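2,5-dihydroxypyridine 5,6-dioxygenase (Pseudomonas putida KT2440, PDB 7CUP) uses iron to cleave the ring of 2,5-dihydroxypyridine with dioxygen between carbons 5 and 6, yielding N-formylmaleamate in aerobic nicotinate degradation. Local coordinates at residues A[53-65]-A[77-91]. Sequence-based numbering, arbitrary orientation.
Sequences KVYAVELPAFNHP and GDTALTGNLAAQRAL
Phe62 lies against the backbone of Asp78, Thr79 and Ala80, and its atoms can be followed outward one by one. Phe62 CB starts 3.8 Å from Ala80 N. With CG anti to the backbone N (chi1 -170°), the ring is carried away from Ala80 toward Thr79 and Asp78: CG and CD1 face the Thr79 carbonyl, whose O stands 3.7 Å above the ring plane, offset toward the rim. Phe62 CD2 and CE2 run beside Asp78 O, and Phe62 CZ ends 3.6 Å from Asp78 CB. Cut back to an alanine, this position would keep its contact at CB but is likely to leave the Thr79 carbonyl and Asp78 CB without their aromatic neighbour and open a gap beside the His64 ring, which has Phe62 CD2 over one face.

His64 adds a polar link, NE2 donating to Asp78 O at 2.9 Å. The bond is bent (132° at the hydrogen), and the donor is tilted from the carbonyl plane although the acceptor stays near the imidazole plane. Further back, Leu59 divides its branches: CD1 meets Ala80 CB and Leu81 CD2, whereas CD2 reaches Ala87 CB at 3.7 Å. Val57 CG2 lies 4.1 Å from Leu91 CD2. Tyr55 closes the row; its OH donates to Ala90 O at 2.6 Å, almost straight in line with the C=O bond.

Opposite Phe62 and Leu59, the loop is folded by a type I turn from Thr79 to Thr82 and an ST turn in which Leu81 N donates to Thr79 OG1. Asn84 then N-caps helix 85-91 through a weak bond from Ala87 N. Strand 53-58 pairs in parallel with strand 26-31, and the helix returns nearly antiparallel to it (156°, axes 9.8 Å apart) before strand 96-99: a beta-alpha-beta crossover of a parallel alpha/beta sheet.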
ATOM      1  N   LYS A  53      25.426  12.609  -3.657  1.00 22.89           N
ATOM      2  CA  LYS A  53      25.105  11.684  -2.543  1.00 25.87           C
ATOM      3  C   LYS A  53      23.736  12.110  -1.985  1.00 25.91           C
ATOM      4  O   LYS A  53      23.489  13.322  -1.902  1.00 28.43           O
ATOM      5  CB  LYS A  53      26.229  11.745  -1.514  1.00 29.01           C
ATOM      6  CG  LYS A  53      27.590  11.309  -2.052  1.00 32.29           C
ATOM      7  CD  LYS A  53      27.556   9.832  -2.429  1.00 36.81           C
ATOM      8  CE  LYS A  53      28.767   9.389  -3.222  1.00 45.43           C
ATOM      9  NZ  LYS A  53      28.894   7.912  -3.173  1.00 46.13           N
ATOM     10  N   VAL A  54      22.860  11.159  -1.692  1.00 23.63           N
ATOM     11  CA  VAL A  54      21.494  11.449  -1.172  1.00 24.02           C
ATOM     12  C   VAL A  54      21.164  10.550   0.012  1.00 21.26           C
ATOM     13  O   VAL A  54      21.610   9.412   0.078  1.00 20.42           O
ATOM     14  CB  VAL A  54      20.425  11.321  -2.269  1.00 25.36           C
ATOM     15  CG1 VAL A  54      20.874  12.038  -3.519  1.00 30.69           C
ATOM     16  CG2 VAL A  54      20.079   9.875  -2.593  1.00 26.54           C
ATOM     17  N   TYR A  55      20.346  11.074   0.918  1.00 21.24           N
ATOM     18  CA  TYR A  55      19.678  10.289   1.973  1.00 19.73           C
ATOM     19  C   TYR A  55      18.396  11.039   2.320  1.00 20.07           C
ATOM     20  O   TYR A  55      18.330  12.270   2.055  1.00 19.62           O
ATOM     21  CB  TYR A  55      20.589  10.100   3.193  1.00 19.58           C
ATOM     22  CG  TYR A  55      21.128  11.364   3.817  1.00 18.79           C
ATOM     23  CD1 TYR A  55      22.185  12.051   3.239  1.00 19.33           C
ATOM     24  CD2 TYR A  55      20.592  11.885   4.983  1.00 18.55           C
ATOM     25  CE1 TYR A  55      22.692  13.212   3.808  1.00 19.78           C
ATOM     26  CE2 TYR A  55      21.075  13.060   5.563  1.00 19.04           C
ATOM     27  CZ  TYR A  55      22.131  13.726   4.967  1.00 19.12           C
ATOM     28  OH  TYR A  55      22.661  14.842   5.530  1.00 20.15           O
ATOM     29  N   ALA A  56      17.415  10.313   2.848  1.00 19.35           N
ATOM     30  CA  ALA A  56      16.163  10.880   3.398  1.00 19.63           C
ATOM     31  C   ALA A  56      16.259  10.917   4.924  1.00 18.83           C
ATOM     32  O   ALA A  56      16.887  10.028   5.553  1.00 21.14           O
ATOM     33  CB  ALA A  56      14.963  10.089   2.917  1.00 20.72           C
ATOM     34  N   VAL A  57      15.719  11.987   5.500  1.00 20.09           N
ATOM     35  CA  VAL A  57      15.523  12.164   6.955  1.00 18.93           C
ATOM     36  C   VAL A  57      14.026  12.270   7.194  1.00 19.30           C
ATOM     37  O   VAL A  57      13.404  13.126   6.559  1.00 21.03           O
ATOM     38  CB  VAL A  57      16.264  13.403   7.465  1.00 18.75           C
ATOM     39  CG1 VAL A  57      16.027  13.572   8.949  1.00 19.47           C
ATOM     40  CG2 VAL A  57      17.741  13.296   7.154  1.00 20.23           C
ATOM     41  N   GLU A  58      13.489  11.373   8.014  1.00 19.27           N
ATOM     42  CA  GLU A  58      12.072  11.389   8.404  1.00 20.28           C
ATOM     43  C   GLU A  58      12.005  11.791   9.867  1.00 19.58           C
ATOM     44  O   GLU A  58      12.633  11.144  10.698  1.00 17.98           O
ATOM     45  CB  GLU A  58      11.377  10.052   8.156  1.00 21.26           C
ATOM     46  CG  GLU A  58       9.941  10.119   8.585  1.00 23.81           C
ATOM     47  CD  GLU A  58       9.001   9.090   7.996  1.00 29.79           C
ATOM     48  OE1 GLU A  58       9.499   8.008   7.548  1.00 28.18           O
ATOM     49  OE2 GLU A  58       7.753   9.387   8.012  1.00 31.38           O
ATOM     50  N   LEU A  59      11.237  12.824  10.140  1.00 20.34           N
ATOM     51  CA  LEU A  59      10.912  13.275  11.510  1.00 20.93           C
ATOM     52  C   LEU A  59       9.462  12.898  11.809  1.00 20.19           C
ATOM     53  O   LEU A  59       8.591  13.019  10.953  1.00 18.72           O
ATOM     54  CB  LEU A  59      11.097  14.791  11.576  1.00 22.66           C
ATOM     55  CG  LEU A  59      12.512  15.301  11.303  1.00 25.39           C
ATOM     56  CD1 LEU A  59      12.607  16.785  11.524  1.00 24.49           C
ATOM     57  CD2 LEU A  59      13.512  14.586  12.184  1.00 29.77           C
ATOM     58  N   PRO A  60       9.164  12.509  13.058  1.00 18.54           N
ATOM     59  CA  PRO A  60       7.793  12.468  13.550  1.00 19.25           C
ATOM     60  C   PRO A  60       7.137  13.845  13.403  1.00 20.15           C
ATOM     61  O   PRO A  60       7.810  14.871  13.636  1.00 21.20           O
ATOM     62  CB  PRO A  60       7.955  12.155  15.057  1.00 20.59           C
ATOM     63  CG  PRO A  60       9.338  11.552  15.198  1.00 19.77           C
ATOM     64  CD  PRO A  60      10.150  12.209  14.104  1.00 20.54           C
ATOM     65  N   ALA A  61       5.874  13.851  12.987  1.00 19.91           N
ATOM     66  CA  ALA A  61       5.045  15.065  12.857  1.00 21.49           C
ATOM     67  C   ALA A  61       4.977  15.761  14.206  1.00 20.04           C
ATOM     68  O   ALA A  61       4.740  15.075  15.239  1.00 23.32           O
ATOM     69  CB  ALA A  61       3.666  14.713  12.377  1.00 21.47           C
ATOM     70  N   PHE A  62       5.140  17.071  14.195  1.00 22.27           N
ATOM     71  CA  PHE A  62       4.980  17.910  15.399  1.00 24.36           C
ATOM     72  C   PHE A  62       3.558  18.457  15.401  1.00 25.10           C
ATOM     73  O   PHE A  62       3.174  19.003  14.369  1.00 25.51           O
ATOM     74  CB  PHE A  62       6.008  19.037  15.433  1.00 24.53           C
ATOM     75  CG  PHE A  62       6.023  19.744  16.766  1.00 29.82           C
ATOM     76  CD1 PHE A  62       6.722  19.209  17.843  1.00 32.67           C
ATOM     77  CD2 PHE A  62       5.289  20.907  16.973  1.00 32.08           C
ATOM     78  CE1 PHE A  62       6.711  19.839  19.079  1.00 32.82           C
ATOM     79  CE2 PHE A  62       5.268  21.534  18.215  1.00 30.92           C
ATOM     80  CZ  PHE A  62       5.988  21.005  19.259  1.00 33.45           C
ATOM     81  N   ASN A  63       2.816  18.314  16.498  1.00 25.80           N
ATOM     82  CA  ASN A  63       1.430  18.818  16.509  1.00 27.22           C
ATOM     83  C   ASN A  63       1.325  20.054  17.401  1.00 29.12           C
ATOM     84  O   ASN A  63       1.887  20.075  18.489  1.00 28.27           O
ATOM     85  CB  ASN A  63       0.418  17.771  16.934  1.00 27.58           C
ATOM     86  CG  ASN A  63      -0.991  18.201  16.585  1.00 28.70           C
ATOM     87  OD1 ASN A  63      -1.295  18.491  15.406  1.00 25.30           O
ATOM     88  ND2 ASN A  63      -1.831  18.282  17.611  1.00 24.12           N
ATOM     89  N   HIS A  64       0.589  21.045  16.920  1.00 28.60           N
ATOM     90  CA  HIS A  64       0.087  22.192  17.710  1.00 27.67           C
ATOM     91  C   HIS A  64      -1.358  21.901  18.110  1.00 27.32           C
ATOM     92  O   HIS A  64      -2.264  21.968  17.275  1.00 27.03           O
ATOM     93  CB  HIS A  64       0.296  23.435  16.854  1.00 30.69           C
ATOM     94  CG  HIS A  64       1.726  23.693  16.527  1.00 32.46           C
ATOM     95  ND1 HIS A  64       2.257  23.401  15.280  1.00 35.50           N
ATOM     96  CD2 HIS A  64       2.732  24.205  17.270  1.00 31.57           C
ATOM     97  CE1 HIS A  64       3.522  23.765  15.252  1.00 33.50           C
ATOM     98  NE2 HIS A  64       3.838  24.250  16.468  1.00 35.32           N
ATOM     99  N   PRO A  65      -1.626  21.500  19.373  1.00 26.22           N
ATOM    100  CA  PRO A  65      -2.973  21.087  19.770  1.00 25.60           C
ATOM    101  C   PRO A  65      -4.053  22.147  19.497  1.00 23.40           C
ATOM    102  O   PRO A  65      -5.169  21.756  19.184  1.00 23.28           O
ATOM    103  CB  PRO A  65      -2.902  20.827  21.281  1.00 24.97           C
ATOM    104  CG  PRO A  65      -1.480  21.080  21.708  1.00 26.65           C
ATOM    105  CD  PRO A  65      -0.658  21.387  20.468  1.00 27.63           C
ATOM    106  N   GLY A  77       4.924  27.969  15.779  1.00 39.93           N
ATOM    107  CA  GLY A  77       5.465  27.650  17.106  1.00 40.84           C
ATOM    108  C   GLY A  77       6.724  26.833  16.999  1.00 34.48           C
ATOM    109  O   GLY A  77       7.506  27.061  16.071  1.00 33.83           O
ATOM    110  N   ASP A  78       6.883  25.907  17.939  1.00 34.30           N
ATOM    111  CA  ASP A  78       7.935  24.876  17.907  1.00 33.26           C
ATOM    112  C   ASP A  78       7.715  24.078  16.630  1.00 32.67           C
ATOM    113  O   ASP A  78       6.658  24.226  15.976  1.00 29.96           O
ATOM    114  CB  ASP A  78       7.910  24.039  19.188  1.00 34.92           C
ATOM    115  CG  ASP A  78       8.257  24.849  20.425  1.00 35.59           C
ATOM    116  OD1 ASP A  78       8.691  25.997  20.274  1.00 34.33           O
ATOM    117  OD2 ASP A  78       8.055  24.337  21.531  1.00 40.80           O
ATOM    118  N   THR A  79       8.744  23.352  16.243  1.00 31.91           N
ATOM    119  CA  THR A  79       8.753  22.445  15.079  1.00 31.87           C
ATOM    120  C   THR A  79       9.368  21.122  15.527  1.00 29.16           C
ATOM    121  O   THR A  79       9.777  20.995  16.702  1.00 28.20           O
ATOM    122  CB  THR A  79       9.517  23.041  13.878  1.00 34.72           C
ATOM    123  OG1 THR A  79      10.935  22.911  14.051  1.00 34.66           O
ATOM    124  CG2 THR A  79       9.192  24.493  13.615  1.00 31.69           C
ATOM    125  N   ALA A  80       9.501  20.195  14.594  1.00 26.90           N
ATOM    126  CA  ALA A  80      10.040  18.857  14.867  1.00 25.53           C
ATOM    127  C   ALA A  80      11.525  19.010  15.194  1.00 23.73           C
ATOM    128  O   ALA A  80      12.082  18.121  15.828  1.00 25.64           O
ATOM    129  CB  ALA A  80       9.757  17.937  13.710  1.00 27.86           C
ATOM    130  N   LEU A  81      12.130  20.149  14.873  1.00 25.05           N
ATOM    131  CA  LEU A  81      13.552  20.391  15.214  1.00 25.16           C
ATOM    132  C   LEU A  81      13.713  20.896  16.638  1.00 26.08           C
ATOM    133  O   LEU A  81      14.859  20.830  17.140  1.00 28.05           O
ATOM    134  CB  LEU A  81      14.157  21.386  14.227  1.00 27.73           C
ATOM    135  CG  LEU A  81      14.484  20.795  12.863  1.00 28.38           C
ATOM    136  CD1 LEU A  81      15.257  21.807  12.057  1.00 31.09           C
ATOM    137  CD2 LEU A  81      15.261  19.485  12.982  1.00 29.21           C
ATOM    138  N   THR A  82      12.660  21.384  17.284  1.00 24.32           N
ATOM    139  CA  THR A  82      12.826  21.998  18.628  1.00 26.77           C
ATOM    140  C   THR A  82      13.363  20.917  19.568  1.00 27.35           C
ATOM    141  O   THR A  82      12.732  19.863  19.610  1.00 26.17           O
ATOM    142  CB  THR A  82      11.540  22.626  19.169  1.00 25.24           C
ATOM    143  OG1 THR A  82      11.097  23.528  18.147  1.00 24.77           O
ATOM    144  CG2 THR A  82      11.763  23.339  20.486  1.00 24.96           C
ATOM    145  N   GLY A  83      14.477  21.182  20.255  1.00 25.37           N
ATOM    146  CA  GLY A  83      15.100  20.259  21.229  1.00 26.30           C
ATOM    147  C   GLY A  83      15.625  18.995  20.562  1.00 26.28           C
ATOM    148  O   GLY A  83      15.764  17.971  21.258  1.00 28.40           O
ATOM    149  N   ASN A  84      15.932  19.041  19.269  1.00 27.19           N
ATOM    150  CA  ASN A  84      16.297  17.837  18.469  1.00 26.17           C
ATOM    151  C   ASN A  84      17.573  18.142  17.668  1.00 24.58           C
ATOM    152  O   ASN A  84      17.585  18.212  16.382  1.00 22.41           O
ATOM    153  CB  ASN A  84      15.101  17.351  17.656  1.00 30.27           C
ATOM    154  CG  ASN A  84      15.252  15.899  17.276  1.00 36.87           C
ATOM    155  OD1 ASN A  84      16.373  15.358  17.248  1.00 40.79           O
ATOM    156  ND2 ASN A  84      14.135  15.268  16.974  1.00 40.63           N
ATOM    157  N   LEU A  85      18.658  18.318  18.414  1.00 24.85           N
ATOM    158  CA  LEU A  85      19.954  18.728  17.831  1.00 23.73           C
ATOM    159  C   LEU A  85      20.445  17.620  16.894  1.00 20.04           C
ATOM    160  O   LEU A  85      21.010  17.939  15.869  1.00 19.16           O
ATOM    161  CB  LEU A  85      20.941  19.021  18.965  1.00 24.11           C
ATOM    162  CG  LEU A  85      22.322  19.466  18.508  1.00 26.39           C
ATOM    163  CD1 LEU A  85      22.248  20.724  17.674  1.00 26.69           C
ATOM    164  CD2 LEU A  85      23.236  19.657  19.699  1.00 29.95           C
ATOM    165  N   ALA A  86      20.175  16.360  17.199  1.00 20.37           N
ATOM    166  CA  ALA A  86      20.705  15.246  16.387  1.00 21.92           C
ATOM    167  C   ALA A  86      20.152  15.379  14.953  1.00 20.89           C
ATOM    168  O   ALA A  86      20.963  15.370  13.968  1.00 20.97           O
ATOM    169  CB  ALA A  86      20.385  13.925  17.066  1.00 21.63           C
ATOM    170  N   ALA A  87      18.830  15.497  14.831  1.00 21.83           N
ATOM    171  CA  ALA A  87      18.102  15.711  13.550  1.00 20.42           C
ATOM    172  C   ALA A  87      18.595  16.987  12.868  1.00 20.72           C
ATOM    173  O   ALA A  87      18.852  16.984  11.642  1.00 20.65           O
ATOM    174  CB  ALA A  87      16.623  15.777  13.811  1.00 20.45           C
ATOM    175  N   GLN A  88      18.769  18.059  13.632  1.00 21.94           N
ATOM    176  CA  GLN A  88      19.304  19.312  13.057  1.00 20.61           C
ATOM    177  C   GLN A  88      20.667  18.996  12.427  1.00 20.89           C
ATOM    178  O   GLN A  88      20.908  19.457  11.263  1.00 22.21           O
ATOM    179  CB  GLN A  88      19.332  20.397  14.129  1.00 22.39           C
ATOM    180  CG  GLN A  88      19.768  21.746  13.597  1.00 25.77           C
ATOM    181  CD  GLN A  88      19.975  22.743  14.710  1.00 30.89           C
ATOM    182  OE1 GLN A  88      19.171  22.841  15.634  1.00 32.31           O
ATOM    183  NE2 GLN A  88      21.076  23.465  14.630  1.00 29.10           N
ATOM    184  N   ARG A  89      21.551  18.271  13.130  1.00 20.48           N
ATOM    185  CA  ARG A  89      22.924  17.976  12.613  1.00 21.30           C
ATOM    186  C   ARG A  89      22.840  17.053  11.388  1.00 20.98           C
ATOM    187  O   ARG A  89      23.762  17.053  10.569  1.00 20.50           O
ATOM    188  CB  ARG A  89      23.816  17.331  13.687  1.00 23.88           C
ATOM    189  CG  ARG A  89      24.150  18.219  14.880  1.00 27.74           C
ATOM    190  CD  ARG A  89      25.308  19.102  14.509  1.00 32.78           C
ATOM    191  NE  ARG A  89      25.729  20.106  15.474  1.00 36.33           N
ATOM    192  CZ  ARG A  89      26.495  19.880  16.533  1.00 36.45           C
ATOM    193  NH1 ARG A  89      26.871  18.660  16.866  1.00 40.00           N
ATOM    194  NH2 ARG A  89      26.852  20.882  17.301  1.00 36.35           N
ATOM    195  N   ALA A  90      21.809  16.216  11.300  1.00 21.72           N
ATOM    196  CA  ALA A  90      21.637  15.279  10.169  1.00 23.23           C
ATOM    197  C   ALA A  90      21.339  16.082   8.906  1.00 22.73           C
ATOM    198  O   ALA A  90      21.811  15.702   7.813  1.00 26.12           O
ATOM    199  CB  ALA A  90      20.564  14.258  10.481  1.00 21.75           C
ATOM    200  N   LEU A  91      20.677  17.218   9.056  1.00 21.58           N
ATOM    201  CA  LEU A  91      20.387  18.143   7.932  1.00 21.31           C
ATOM    202  C   LEU A  91      21.603  19.038   7.656  1.00 21.48           C
ATOM    203  O   LEU A  91      21.905  19.251   6.477  1.00 20.15           O
ATOM    204  CB  LEU A  91      19.149  18.960   8.292  1.00 21.47           C
ATOM    205  CG  LEU A  91      17.888  18.127   8.515  1.00 22.50           C
ATOM    206  CD1 LEU A  91      16.735  19.009   8.946  1.00 21.64           C
ATOM    207  CD2 LEU A  91      17.495  17.353   7.265  1.00 22.91           C
TER